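Beta-n-acetylhexosaminidase (Streptococcus pneumoniae, PDB 4AZI) hydrolyses terminal N-acetylhexosamine residues as a family 20 glycoside hydrolase, one of the tandem exo-beta-D-N-acetylglucosaminidase modules of the pneumococcal enzyme StrH. Local coordinates at residues A[58-63]-A[160-165]; A[172-177]-A[220-225]; A[247-252]-A[270-275]; A[260-265]-A[309-314]. The protein carries 2 engineered substitutions. All blocks are in the same frame, centred on the assembly; numbering follows the deposited sequence.

Contact 1: A[58-63]-A[160-165]; sequences MTITAN and KALIGK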
loop_
_atom_site.group_PDB
_atom_site.type_symbol
_atom_site.label_atom_id
_atom_site.label_comp_id
_atom_site.label_asym_id
_atom_site.label_seq_id
_atom_site.Cartn_x
_atom_site.Cartn_y
_atom_site.Cartn_z
ATOM N N MET A 58 17.696 14.879 -0.624
ATOM C CA MET A 58 16.829 14.848 0.548
ATOM C C MET A 58 16.832 16.182 1.288
ATOM O O MET A 58 16.551 16.230 2.485
ATOM C CB MET A 58 17.245 13.703 1.487
ATOM C CG MET A 58 16.904 12.317 0.970
ATOM S SD MET A 58 15.130 12.035 0.789
ATOM C CE MET A 58 14.606 11.774 2.477
ATOM N N THR A 59 17.152 17.258 0.571
ATOM C CA THR A 59 17.155 18.604 1.141
ATOM C C THR A 59 15.730 18.992 1.519
ATOM O O THR A 59 14.808 18.843 0.720
ATOM C CB THR A 59 17.725 19.644 0.144
ATOM O OG1 THR A 59 19.059 19.281 -0.226
ATOM C CG2 THR A 59 17.733 21.041 0.749
ATOM N N ILE A 60 15.564 19.497 2.740
ATOM C CA ILE A 60 14.256 19.899 3.247
ATOM C C ILE A 60 14.282 21.356 3.682
ATOM O O ILE A 60 15.199 21.788 4.383
ATOM C CB ILE A 60 13.805 19.003 4.439
ATOM C CG1 ILE A 60 13.606 17.539 4.013
ATOM C CG2 ILE A 60 12.550 19.553 5.106
ATOM C CD1 ILE A 60 12.596 17.314 2.908
ATOM N N THR A 61 13.272 22.110 3.261
ATOM C CA THR A 61 13.071 23.464 3.751
ATOM C C THR A 61 11.771 23.543 4.543
ATOM O O THR A 61 10.710 23.234 4.027
ATOM C CB THR A 61 13.038 24.475 2.596
ATOM O OG1 THR A 61 14.201 24.290 1.799
ATOM C CG2 THR A 61 13.025 25.907 3.121
ATOM N N ALA A 62 11.888 23.955 5.803
ATOM C CA ALA A 62 10.760 24.104 6.718
ATOM C C ALA A 62 11.216 24.906 7.927
ATOM O O ALA A 62 12.402 24.912 8.268
ATOM C CB ALA A 62 10.241 22.742 7.164
ATOM N N ASN A 63 10.270 25.578 8.571
ATOM C CA ASN A 63 10.528 26.291 9.820
ATOM C C ASN A 63 11.531 27.428 9.659
ATOM O O ASN A 63 12.268 27.739 10.594
ATOM C CB ASN A 63 10.994 25.315 10.907
ATOM C CG ASN A 63 9.954 24.264 11.229
ATOM O OD1 ASN A 63 8.784 24.582 11.426
ATOM N ND2 ASN A 63 10.375 23.008 11.293
ATOM N N LYS A 160 5.590 17.322 6.926
ATOM C CA LYS A 160 4.847 17.737 5.741
ATOM C C LYS A 160 5.752 18.044 4.549
ATOM O O LYS A 160 5.436 17.674 3.415
ATOM C CB LYS A 160 3.981 18.963 6.033
ATOM C CG LYS A 160 2.761 18.675 6.886
ATOM C CD LYS A 160 1.862 19.894 6.934
ATOM C CE LYS A 160 1.462 20.235 8.356
ATOM N NZ LYS A 160 0.590 21.446 8.388
ATOM N N ALA A 161 6.859 18.741 4.812
ATOM C CA ALA A 161 7.830 19.063 3.777
ATOM C C ALA A 161 8.471 17.786 3.240
ATOM O O ALA A 161 8.593 17.629 2.025
ATOM C CB ALA A 161 8.897 20.022 4.306
ATOM N N LEU A 162 8.850 16.879 4.148
ATOM C CA LEU A 162 9.433 15.573 3.786
ATOM C C LEU A 162 8.489 14.745 2.917
ATOM O O LEU A 162 8.885 14.231 1.873
ATOM C CB LEU A 162 9.816 14.777 5.038
ATOM C CG LEU A 162 10.496 13.422 4.783
ATOM C CD1 LEU A 162 11.797 13.625 4.020
ATOM C CD2 LEU A 162 10.748 12.701 6.101
ATOM N N ILE A 163 7.236 14.626 3.344
ATOM C CA ILE A 163 6.247 13.882 2.555
ATOM C C ILE A 163 5.976 14.550 1.206
ATOM O O ILE A 163 5.728 13.864 0.217
ATOM C CB ILE A 163 4.963 13.598 3.356
ATOM C CG1 ILE A 163 5.253 12.467 4.349
ATOM C CG2 ILE A 163 3.823 13.182 2.435
ATOM C CD1 ILE A 163 4.369 12.479 5.562
ATOM N N GLY A 164 6.042 15.881 1.181
ATOM C CA GLY A 164 6.006 16.655 -0.068
ATOM C C GLY A 164 7.077 16.247 -1.071
ATOM O O GLY A 164 6.788 16.073 -2.263
ATOM N N LYS A 165 8.318 16.100 -0.606
ATOM C CA LYS A 165 9.417 15.648 -1.468
ATOM C C LYS A 165 9.164 14.258 -2.034
ATOM O O LYS A 165 9.275 14.069 -3.243
ATOM C CB LYS A 165 10.776 15.705 -0.762
ATOM C CG LYS A 165 11.310 17.113 -0.557
ATOM C CD LYS A 165 11.562 17.853 -1.865
ATOM C CE LYS A 165 11.885 19.310 -1.566
ATOM N NZ LYS A 165 12.121 20.141 -2.782
HETATM O O HOH W 1 13.629 21.784 -0.325
#
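Ile60 reaches the helix with both arms of its branched side chain. CD1 meets Leu162 CA and Lys165 CG, each at 3.7 Å, while CG2 turns to Ala161 CB at 3.8 Å. A chi1 of -64° directs the two arms to these separate partners, and a beta-branched residue fits a strand while offering two apolar contacts. Ala161 is small enough to let the chain come close: its CB lies 3.7 Å from Thr61 O and also meets Ala62 CB. Beyond Ile60, the doubly bent Met58 brings CE to Leu162 CD1 at 3.7 Å. Lys165 runs its methylenes past Ile60, and a water weakly joins its NZ to Thr59 O and Thr61 OG1. Further out, Met58 packs on Val72 and Ile76 of helix 69-83, and Ile60 pairs through its backbone with Tyr67. Strand 60-62 runs roughly antiparallel to helix segment 160-165, their axes at 143°. It belongs to an antiparallel hairpin packed on outer helix 153-170 of a TIM barrel.

Contact 2: A[172-177]-A[220-225]; sequences GKTKIF and RGLQPM. With EDO (1,2-ethanediol), chain E.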
loop_
_atom_site.group_PDB
_atom_site.type_symbol
_atom_site.label_atom_id
_atom_site.label_comp_id
_atom_site.label_asym_id
_atom_site.label_seq_id
_atom_site.Cartn_x
_atom_site.Cartn_y
_atom_site.Cartn_z
ATOM N N GLY A 172 3.457 11.683 -11.272
ATOM C CA GLY A 172 3.638 11.248 -12.650
ATOM C C GLY A 172 4.318 9.902 -12.834
ATOM O O GLY A 172 4.575 9.498 -13.962
ATOM N N LYS A 173 4.614 9.207 -11.734
ATOM C CA LYS A 173 5.167 7.849 -11.792
ATOM C C LYS A 173 4.139 6.818 -11.306
ATOM O O LYS A 173 4.140 5.662 -11.736
ATOM C CB LYS A 173 6.457 7.748 -10.965
ATOM C CG LYS A 173 7.603 8.641 -11.452
ATOM C CD LYS A 173 8.916 8.307 -10.755
ATOM C CE LYS A 173 10.042 9.253 -11.168
ATOM N NZ LYS A 173 9.734 10.690 -10.895
ATOM N N THR A 174 3.265 7.245 -10.402
ATOM C CA THR A 174 2.221 6.393 -9.843
ATOM C C THR A 174 0.902 7.175 -9.880
ATOM O O THR A 174 0.909 8.405 -9.982
ATOM C CB THR A 174 2.572 5.943 -8.400
ATOM O OG1 THR A 174 2.654 7.079 -7.533
ATOM C CG2 THR A 174 3.918 5.202 -8.359
ATOM N N LYS A 175 -0.228 6.476 -9.833
ATOM C CA LYS A 175 -1.522 7.162 -9.760
ATOM C C LYS A 175 -1.872 7.476 -8.319
ATOM O O LYS A 175 -2.465 8.522 -8.034
ATOM C CB LYS A 175 -2.656 6.320 -10.356
ATOM C CG LYS A 175 -2.491 5.879 -11.803
ATOM C CD LYS A 175 -3.745 5.113 -12.236
ATOM C CE LYS A 175 -3.769 4.860 -13.735
ATOM N NZ LYS A 175 -2.732 3.890 -14.177
ATOM N N ILE A 176 -1.540 6.555 -7.413
ATOM C CA ILE A 176 -2.013 6.647 -6.024
ATOM C C ILE A 176 -0.871 6.899 -5.043
ATOM O O ILE A 176 0.241 6.454 -5.263
ATOM C CB ILE A 176 -2.829 5.399 -5.604
ATOM C CG1 ILE A 176 -4.072 5.247 -6.489
ATOM C CG2 ILE A 176 -3.271 5.498 -4.140
ATOM C CD1 ILE A 176 -4.667 3.849 -6.552
ATOM N N PHE A 177 -1.152 7.649 -3.982
ATOM C CA PHE A 177 -0.210 7.804 -2.868
ATOM C C PHE A 177 -0.930 7.568 -1.544
ATOM O O PHE A 177 -1.890 8.270 -1.217
ATOM C CB PHE A 177 0.451 9.196 -2.875
ATOM C CG PHE A 177 1.599 9.338 -1.901
ATOM C CD1 PHE A 177 1.373 9.745 -0.586
ATOM C CD2 PHE A 177 2.916 9.062 -2.301
ATOM C CE1 PHE A 177 2.431 9.874 0.313
ATOM C CE2 PHE A 177 3.972 9.201 -1.409
ATOM C CZ PHE A 177 3.728 9.610 -0.100
ATOM N N ARG A 220 -0.344 17.600 -6.582
ATOM C CA ARG A 220 0.730 16.934 -7.317
ATOM C C ARG A 220 0.188 15.854 -8.264
ATOM O O ARG A 220 0.954 15.076 -8.832
ATOM C CB ARG A 220 1.767 16.377 -6.338
ATOM C CG ARG A 220 2.617 17.456 -5.673
ATOM C CD ARG A 220 3.195 16.957 -4.358
ATOM N NE ARG A 220 3.938 17.983 -3.621
ATOM C CZ ARG A 220 3.395 18.836 -2.752
ATOM N NH1 ARG A 220 2.091 18.816 -2.510
ATOM N NH2 ARG A 220 4.158 19.726 -2.123
ATOM N N GLY A 221 -1.131 15.810 -8.445
ATOM C CA GLY A 221 -1.731 14.905 -9.441
ATOM C C GLY A 221 -1.745 13.460 -8.977
ATOM O O GLY A 221 -1.807 12.537 -9.784
ATOM N N LEU A 222 -1.685 13.271 -7.664
ATOM C CA LEU A 222 -1.734 11.939 -7.076
ATOM C C LEU A 222 -3.108 11.751 -6.401
ATOM O O LEU A 222 -3.614 12.670 -5.747
ATOM C CB LEU A 222 -0.593 11.768 -6.076
ATOM C CG LEU A 222 0.850 11.616 -6.597
ATOM C CD1 LEU A 222 1.858 12.105 -5.566
ATOM C CD2 LEU A 222 1.162 10.179 -6.981
ATOM N N GLN A 223 -3.733 10.594 -6.609
ATOM C CA GLN A 223 -4.973 10.246 -5.896
ATOM C C GLN A 223 -4.643 9.909 -4.442
ATOM O O GLN A 223 -3.872 8.968 -4.199
ATOM C CB GLN A 223 -5.664 9.046 -6.568
ATOM C CG GLN A 223 -6.807 8.425 -5.765
ATOM C CD GLN A 223 -7.961 9.392 -5.534
ATOM O OE1 GLN A 223 -8.325 9.701 -4.384
ATOM N NE2 GLN A 223 -8.544 9.871 -6.618
ATOM N N PRO A 224 -5.223 10.647 -3.469
ATOM C CA PRO A 224 -4.850 10.311 -2.092
ATOM C C PRO A 224 -5.512 9.024 -1.596
ATOM O O PRO A 224 -6.600 8.671 -2.034
ATOM C CB PRO A 224 -5.301 11.534 -1.276
ATOM C CG PRO A 224 -6.335 12.205 -2.106
ATOM C CD PRO A 224 -6.073 11.855 -3.542
ATOM N N MET A 225 -4.806 8.297 -0.740
ATOM C CA MET A 225 -5.367 7.139 -0.078
ATOM C C MET A 225 -4.932 7.191 1.374
ATOM O O MET A 225 -3.835 7.664 1.678
ATOM C CB MET A 225 -4.891 5.838 -0.741
ATOM C CG MET A 225 -5.593 4.599 -0.190
ATOM S SD MET A 225 -5.397 3.087 -1.152
ATOM C CE MET A 225 -3.705 2.637 -0.811
HETATM C C1 EDO E . 13.072 12.917 -9.182
HETATM O O1 EDO E . 14.392 13.252 -8.746
HETATM C C2 EDO E . 13.138 12.527 -10.652
HETATM O O2 EDO E . 12.451 11.282 -10.829
HETATM O O HOH W 2 0.938 11.112 -10.535
#
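Three backbone hydrogen bonds join Lys175 and Phe177 to Gln223 and Met225, while Ile176 pairs with Gln223 and Phe177 with Pro224 in parallel register. Gln223 N donates to Lys175 O at 2.8 Å, Phe177 N to Gln223 O at 3.0 Å, and Met225 N to Phe177 O at 3.0 Å. The last is the most bent, with an N-H...O angle of 142°. Pro224 has no N-H to give, and the ladder asks none of it toward Phe177.

Apolar contacts flank it on both faces. Ile176 sends CG2, anti to the backbone N, to Met225 CB at 3.8 Å, and its CG1 lies alongside Gln223 CB. On the other face Phe177 CB touches Leu222 CD1 at 4.2 Å. Met167 of helix 153-170 covers both Phe177 and Leu222. Methyl meets hydroxyl where Leu222 CD2 packs against Thr174 OG1 at 3.5 Å.

One water bridges the beginnings of the two segments, accepting from Gly172 N and donating to Thr174 O and Gly221 O. Gly221, with positive phi, closes helix 203-219 in a Schellman motif, a place that favours glycine. Adjacent parallel strands joined through a helix form a beta-alpha-beta crossover, here between the fourth and fifth strands of the TIM barrel.

Contact 3: A[247-252]-A[270-275]; sequences ISYWSK and YKFLNT. With OAN (O-(2-acetamido-2-deoxy D-glucopyranosylidene) amino-N-phenylcarbamate), chain C.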
loop_
_atom_site.group_PDB
_atom_site.type_symbol
_atom_site.label_atom_id
_atom_site.label_comp_id
_atom_site.label_asym_id
_atom_site.label_seq_id
_atom_site.Cartn_x
_atom_site.Cartn_y
_atom_site.Cartn_z
ATOM N N ILE A 247 -10.347 5.249 0.527
ATOM C CA ILE A 247 -10.211 4.707 1.882
ATOM C C ILE A 247 -9.754 3.236 1.835
ATOM O O ILE A 247 -10.448 2.359 1.303
ATOM C CB ILE A 247 -11.520 4.843 2.695
ATOM C CG1 ILE A 247 -12.055 6.305 2.733
ATOM C CG2 ILE A 247 -11.380 4.241 4.078
ATOM C CD1 ILE A 247 -11.323 7.259 3.657
ATOM N N SER A 248 -8.585 2.963 2.387
ATOM C CA SER A 248 -8.146 1.581 2.509
ATOM C C SER A 248 -8.812 1.003 3.758
ATOM O O SER A 248 -8.335 1.215 4.869
ATOM C CB SER A 248 -6.621 1.503 2.559
ATOM O OG SER A 248 -6.187 0.183 2.807
ATOM N N TYR A 249 -9.940 0.315 3.567
ATOM C CA TYR A 249 -10.757 -0.165 4.693
ATOM C C TYR A 249 -10.386 -1.577 5.105
ATOM O O TYR A 249 -10.566 -2.526 4.342
ATOM C CB TYR A 249 -12.276 -0.080 4.405
ATOM C CG TYR A 249 -13.084 -0.057 5.691
ATOM C CD1 TYR A 249 -13.296 -1.228 6.433
ATOM C CD2 TYR A 249 -13.602 1.139 6.194
ATOM C CE1 TYR A 249 -14.010 -1.208 7.627
ATOM C CE2 TYR A 249 -14.310 1.166 7.389
ATOM C CZ TYR A 249 -14.504 -0.014 8.105
ATOM O OH TYR A 249 -15.213 0.002 9.290
ATOM N N TRP A 250 -9.884 -1.714 6.331
ATOM C CA TRP A 250 -9.375 -2.996 6.798
ATOM C C TRP A 250 -10.152 -3.588 7.957
ATOM O O TRP A 250 -10.177 -4.798 8.116
ATOM C CB TRP A 250 -7.894 -2.879 7.129
ATOM C CG TRP A 250 -7.643 -2.014 8.323
ATOM C CD1 TRP A 250 -7.584 -0.624 8.368
ATOM C CD2 TRP A 250 -7.462 -2.452 9.701
ATOM N NE1 TRP A 250 -7.367 -0.190 9.646
ATOM C CE2 TRP A 250 -7.285 -1.234 10.497
ATOM C CE3 TRP A 250 -7.421 -3.683 10.333
ATOM C CZ2 TRP A 250 -7.072 -1.276 11.862
ATOM C CZ3 TRP A 250 -7.209 -3.715 11.713
ATOM C CH2 TRP A 250 -7.043 -2.538 12.461
ATOM N N SER A 251 -10.774 -2.742 8.778
ATOM C CA SER A 251 -11.534 -3.192 9.967
ATOM C C SER A 251 -12.386 -2.060 10.558
ATOM O O SER A 251 -12.071 -0.877 10.390
ATOM C CB SER A 251 -10.581 -3.787 11.028
ATOM O OG SER A 251 -11.197 -4.014 12.284
ATOM N N LYS A 252 -13.475 -2.432 11.229
ATOM C CA LYS A 252 -14.308 -1.466 11.943
ATOM C C LYS A 252 -13.845 -1.363 13.402
ATOM O O LYS A 252 -14.390 -0.599 14.201
ATOM C CB LYS A 252 -15.787 -1.845 11.853
ATOM C CG LYS A 252 -16.737 -0.797 12.419
ATOM C CD LYS A 252 -18.198 -1.132 12.154
ATOM C CE LYS A 252 -18.820 -2.063 13.196
ATOM N NZ LYS A 252 -19.060 -1.422 14.533
ATOM N N TYR A 270 -17.583 8.318 0.337
ATOM C CA TYR A 270 -16.258 7.702 0.168
ATOM C C TYR A 270 -16.254 6.472 -0.736
ATOM O O TYR A 270 -17.252 5.761 -0.829
ATOM C CB TYR A 270 -15.645 7.352 1.520
ATOM C CG TYR A 270 -15.127 8.547 2.278
ATOM C CD1 TYR A 270 -14.032 9.254 1.809
ATOM C CD2 TYR A 270 -15.733 8.975 3.460
ATOM C CE1 TYR A 270 -13.531 10.339 2.491
ATOM C CE2 TYR A 270 -15.245 10.077 4.150
ATOM C CZ TYR A 270 -14.136 10.752 3.653
ATOM O OH TYR A 270 -13.618 11.843 4.300
ATOM N N LYS A 271 -15.125 6.242 -1.405
ATOM C CA LYS A 271 -14.902 5.018 -2.174
ATOM C C LYS A 271 -13.840 4.181 -1.477
ATOM O O LYS A 271 -12.965 4.729 -0.817
ATOM C CB LYS A 271 -14.458 5.354 -3.591
ATOM C CG LYS A 271 -15.537 6.045 -4.407
ATOM C CD LYS A 271 -14.970 7.196 -5.211
ATOM C CE LYS A 271 -14.453 6.740 -6.569
ATOM N NZ LYS A 271 -15.539 6.517 -7.567
ATOM N N PHE A 272 -13.923 2.861 -1.633
ATOM C CA PHE A 272 -13.115 1.945 -0.835
ATOM C C PHE A 272 -12.161 1.125 -1.672
ATOM O O PHE A 272 -12.518 0.687 -2.759
ATOM C CB PHE A 272 -14.017 0.970 -0.046
ATOM C CG PHE A 272 -14.954 1.640 0.921
ATOM C CD1 PHE A 272 -14.472 2.225 2.087
ATOM C CD2 PHE A 272 -16.321 1.663 0.680
ATOM C CE1 PHE A 272 -15.325 2.829 2.988
ATOM C CE2 PHE A 272 -17.183 2.269 1.578
ATOM C CZ PHE A 272 -16.684 2.854 2.736
ATOM N N LEU A 273 -10.955 0.921 -1.152
ATOM C CA LEU A 273 -10.110 -0.184 -1.571
ATOM C C LEU A 273 -10.243 -1.237 -0.467
ATOM O O LEU A 273 -9.825 -0.995 0.674
ATOM C CB LEU A 273 -8.652 0.250 -1.756
ATOM C CG LEU A 273 -7.655 -0.880 -2.121
ATOM C CD1 LEU A 273 -8.028 -1.569 -3.433
ATOM C CD2 LEU A 273 -6.217 -0.379 -2.168
ATOM N N ASN A 274 -10.877 -2.369 -0.806
ATOM C CA ASN A 274 -11.204 -3.426 0.171
ATOM C C ASN A 274 -9.949 -4.147 0.664
ATOM O O ASN A 274 -9.443 -5.054 0.014
ATOM C CB ASN A 274 -12.223 -4.414 -0.421
ATOM C CG ASN A 274 -12.666 -5.496 0.566
ATOM O OD1 ASN A 274 -12.378 -5.437 1.765
ATOM N ND2 ASN A 274 -13.380 -6.491 0.053
ATOM N N THR A 275 -9.478 -3.727 1.832
ATOM C CA THR A 275 -8.210 -4.155 2.389
ATOM C C THR A 275 -8.473 -5.014 3.623
ATOM O O THR A 275 -7.906 -4.791 4.695
ATOM C CB THR A 275 -7.373 -2.914 2.739
ATOM O OG1 THR A 275 -7.318 -2.063 1.584
ATOM C CG2 THR A 275 -5.948 -3.275 3.161
HETATM C CAH OAN C . -3.778 -0.549 8.843
HETATM C CAG OAN C . -3.165 -1.758 9.567
HETATM O OAN OAN C . -3.430 -2.894 9.200
HETATM N NAI OAN C . -2.365 -1.466 10.594
HETATM C CAB OAN C . -1.658 -2.464 11.424
HETATM C CAC OAN C . -0.358 -2.879 10.732
HETATM O OAJ OAN C . 0.660 -1.910 11.013
HETATM C CAD OAN C . 0.099 -4.255 11.196
HETATM O OAK OAN C . 1.318 -4.548 10.528
HETATM C CAE OAN C . -0.963 -5.298 10.815
HETATM C CAF OAN C . -0.650 -6.727 11.270
HETATM O OAM OAN C . -0.649 -6.805 12.699
HETATM O OAL OAN C . -2.288 -4.957 11.302
HETATM C CAA OAN C . -2.541 -3.688 11.747
HETATM N NAY OAN C . -3.620 -3.524 12.483
HETATM O OAQ OAN C . -4.351 -4.648 12.732
HETATM C CAP OAN C . -5.001 -4.644 13.933
HETATM O OAR OAN C . -5.746 -5.581 14.227
HETATM N NAO OAN C . -4.773 -3.595 14.739
HETATM C CAS OAN C . -5.348 -3.391 15.934
HETATM C CAT OAN C . -5.954 -2.156 16.165
HETATM C CAU OAN C . -6.564 -1.885 17.390
HETATM C CAV OAN C . -6.573 -2.853 18.393
HETATM C CAW OAN C . -5.964 -4.096 18.170
HETATM C CAX OAN C . -5.350 -4.366 16.944
HETATM O O HOH W 3 -12.591 -4.327 4.413
#
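Ile247 is the knob of this contact, set between two rings. Its CD1 lies over the face of Tyr270, 4.2 Å from the ring centroid, and its CB meets Phe272 CD1 at 4.0 Å. Phe272 in turn fills the hollow beside Tyr249, whose CB lies 3.9 Å from Phe272 CD1; the two rings meet obliquely. Between the strands, Ile247 N bonds to Lys271 O and Leu273 N to Ile247 O. On the face of Ser248, two hydroxyls meet: Ser248 OG, anti to its own N (chi1 174°), donates to Thr275 OG1 at 2.8 Å, and that hydroxyl in turn donates a hydrogen bond to Leu273 O. Tyr249 N reaches this carbonyl from its other face, giving it two donors. Trp250 then lays its indole against the bound inhibitor, CZ3 3.2 Å from OAQ and one face under the methyl CAH, while Asp229 holds NE1. Leu265 of helix 262-267 covers Tyr249, Tyr270 and Phe272 from outside, and strand 321-329 lies next to 271-282, with Met325 touching Ser248 and Thr275.

Contact 4: A[260-265]-A[309-314]; sequences ASPQYL and LASTKY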
loop_
_atom_site.group_PDB
_atom_site.type_symbol
_atom_site.label_atom_id
_atom_site.label_comp_id
_atom_site.label_asym_id
_atom_site.label_seq_id
_atom_site.Cartn_x
_atom_site.Cartn_y
_atom_site.Cartn_z
ATOM N N ALA A 260 -15.451 4.237 12.321
ATOM C CA ALA A 260 -16.609 4.425 11.460
ATOM C C ALA A 260 -16.906 3.130 10.714
ATOM O O ALA A 260 -15.997 2.364 10.385
ATOM C CB ALA A 260 -16.380 5.567 10.476
ATOM N N SER A 261 -18.185 2.869 10.484
ATOM C CA SER A 261 -18.573 1.712 9.702
ATOM C C SER A 261 -18.356 2.029 8.227
ATOM O O SER A 261 -18.331 3.211 7.847
ATOM C CB SER A 261 -20.036 1.365 9.957
ATOM O OG SER A 261 -20.881 2.387 9.468
ATOM N N PRO A 262 -18.201 0.986 7.393
ATOM C CA PRO A 262 -18.146 1.209 5.949
ATOM C C PRO A 262 -19.448 1.825 5.447
ATOM O O PRO A 262 -19.411 2.673 4.550
ATOM C CB PRO A 262 -17.954 -0.199 5.363
ATOM C CG PRO A 262 -17.546 -1.057 6.497
ATOM C CD PRO A 262 -18.108 -0.444 7.736
ATOM N N GLN A 263 -20.580 1.405 6.025
ATOM C CA GLN A 263 -21.884 2.014 5.713
ATOM C C GLN A 263 -21.839 3.532 5.935
ATOM O O GLN A 263 -22.238 4.311 5.058
ATOM C CB GLN A 263 -23.014 1.418 6.567
ATOM C CG GLN A 263 -23.380 -0.031 6.274
ATOM C CD GLN A 263 -22.788 -1.006 7.284
ATOM O OE1 GLN A 263 -21.676 -0.815 7.769
ATOM N NE2 GLN A 263 -23.543 -2.048 7.615
ATOM N N TYR A 264 -21.362 3.945 7.111
ATOM C CA TYR A 264 -21.280 5.364 7.444
ATOM C C TYR A 264 -20.376 6.162 6.494
ATOM O O TYR A 264 -20.750 7.247 6.053
ATOM C CB TYR A 264 -20.840 5.593 8.895
ATOM C CG TYR A 264 -20.980 7.046 9.302
ATOM C CD1 TYR A 264 -22.197 7.540 9.765
ATOM C CD2 TYR A 264 -19.912 7.933 9.182
ATOM C CE1 TYR A 264 -22.342 8.869 10.126
ATOM C CE2 TYR A 264 -20.043 9.264 9.543
ATOM C CZ TYR A 264 -21.264 9.727 10.005
ATOM O OH TYR A 264 -21.418 11.038 10.361
ATOM N N LEU A 265 -19.187 5.640 6.211
ATOM C CA LEU A 265 -18.262 6.300 5.278
ATOM C C LEU A 265 -18.794 6.366 3.846
ATOM O O LEU A 265 -18.652 7.396 3.195
ATOM C CB LEU A 265 -16.869 5.665 5.322
ATOM C CG LEU A 265 -16.104 5.762 6.645
ATOM C CD1 LEU A 265 -14.786 4.997 6.528
ATOM C CD2 LEU A 265 -15.862 7.212 7.023
ATOM N N LEU A 309 -16.548 -5.914 2.475
ATOM C CA LEU A 309 -15.837 -5.009 3.376
ATOM C C LEU A 309 -15.909 -5.555 4.800
ATOM O O LEU A 309 -16.898 -6.193 5.172
ATOM C CB LEU A 309 -16.396 -3.586 3.288
ATOM C CG LEU A 309 -16.081 -2.858 1.973
ATOM C CD1 LEU A 309 -17.122 -1.801 1.667
ATOM C CD2 LEU A 309 -14.692 -2.242 1.996
ATOM N N ALA A 310 -14.852 -5.331 5.577
ATOM C CA ALA A 310 -14.790 -5.808 6.964
ATOM C C ALA A 310 -15.968 -5.278 7.769
ATOM O O ALA A 310 -16.364 -4.133 7.593
ATOM C CB ALA A 310 -13.474 -5.396 7.609
ATOM N N SER A 311 -16.498 -6.123 8.659
ATOM C CA SER A 311 -17.703 -5.834 9.471
ATOM C C SER A 311 -19.035 -5.862 8.705
ATOM O O SER A 311 -20.080 -5.479 9.246
ATOM C CB SER A 311 -17.563 -4.521 10.272
ATOM O OG SER A 311 -17.828 -3.373 9.474
ATOM N N THR A 312 -19.005 -6.315 7.449
ATOM C CA THR A 312 -20.227 -6.431 6.651
ATOM C C THR A 312 -20.380 -7.819 6.049
ATOM O O THR A 312 -19.394 -8.533 5.821
ATOM C CB THR A 312 -20.305 -5.401 5.494
ATOM O OG1 THR A 312 -19.292 -5.689 4.517
ATOM C CG2 THR A 312 -20.159 -3.969 6.003
ATOM N N LYS A 313 -21.632 -8.186 5.786
ATOM C CA LYS A 313 -21.970 -9.470 5.187
ATOM C C LYS A 313 -22.412 -9.249 3.736
ATOM O O LYS A 313 -23.480 -8.677 3.478
ATOM C CB LYS A 313 -23.070 -10.156 6.006
ATOM C CG LYS A 313 -23.519 -11.513 5.493
ATOM C CD LYS A 313 -24.572 -12.110 6.422
ATOM C CE LYS A 313 -25.151 -13.405 5.874
ATOM N NZ LYS A 313 -24.070 -14.394 5.617
ATOM N N TYR A 314 -21.564 -9.682 2.804
ATOM C CA TYR A 314 -21.816 -9.534 1.374
ATOM C C TYR A 314 -22.586 -10.757 0.863
ATOM O O TYR A 314 -22.252 -11.882 1.240
ATOM C CB TYR A 314 -20.484 -9.389 0.630
ATOM C CG TYR A 314 -20.610 -9.163 -0.861
ATOM C CD1 TYR A 314 -20.777 -7.881 -1.379
ATOM C CD2 TYR A 314 -20.543 -10.237 -1.759
ATOM C CE1 TYR A 314 -20.899 -7.668 -2.748
ATOM C CE2 TYR A 314 -20.650 -10.034 -3.132
ATOM C CZ TYR A 314 -20.825 -8.750 -3.619
ATOM O OH TYR A 314 -20.937 -8.545 -4.978
HETATM O O HOH W 4 -22.664 -4.639 9.004
HETATM O O HOH W 5 -20.287 -2.476 9.934
#
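Ser261, the N-cap of helix 262-267, leads into Pro262, the residue of the first segment that fits most closely against the turn at 309-312. Ser261 OG accepts from Tyr264 N at 2.9 Å, and Asp235 receives its backbone N-H. Proline suits the first turn of a helix, where no backbone N-H is needed, and the ring of Pro262 is spread across the turn. CB meets Leu309 CD1 at 4.1 Å, CG lies 3.5 Å from Ala310 O, and CD comes to 3.4 Å from Ser311 OG. The partner is a type II beta turn from Leu309 to Thr312, in the loop that follows helix 294-303 of the TIM barrel. Thr312 N bonds to Leu309 O and closes the turn. With chi1 at 67°, Thr312 CG2 lies anti to the carbonyl carbon and meets Pro262 CG.

Gln263 follows, its chain bent at chi2 and running antiparallel to the Thr312 side chain, with OE1 near CG2. Its amide works through water: one molecule accepts from NE2 at 3.1 Å and donates to Ser311 O, and another donates to both OE1 and Ser311 OG. Two residues on, Leu265 packs against Tyr249 and Phe272.

How the contacts relate
From the N terminus, contact 1 comes first, closing a long excursion of 96 residues between segments 58-63 and 160-165, and so tying the hairpin to helix 153-170. That helix leads directly into strand 176-180, where contact 2 opens; the two touch through Ile163 and Phe177. Contact 2 closes around helix 203-219 and joins neighbouring barrel strands. Contact 3 joins the next pair of strands, 246-249 and 271-282, beside strand 223-227; it closes the much shorter loop holding helix 262-267, and meets contact 2 where Met225 SD packs on Leu273 CD2. Contacts 1, 2 and 3 follow in series. Contact 4 crosses contact 3, since 260-265 lies inside its loop and 309-314 beyond it; Tyr249 OH to Ala260 O probably bonds them.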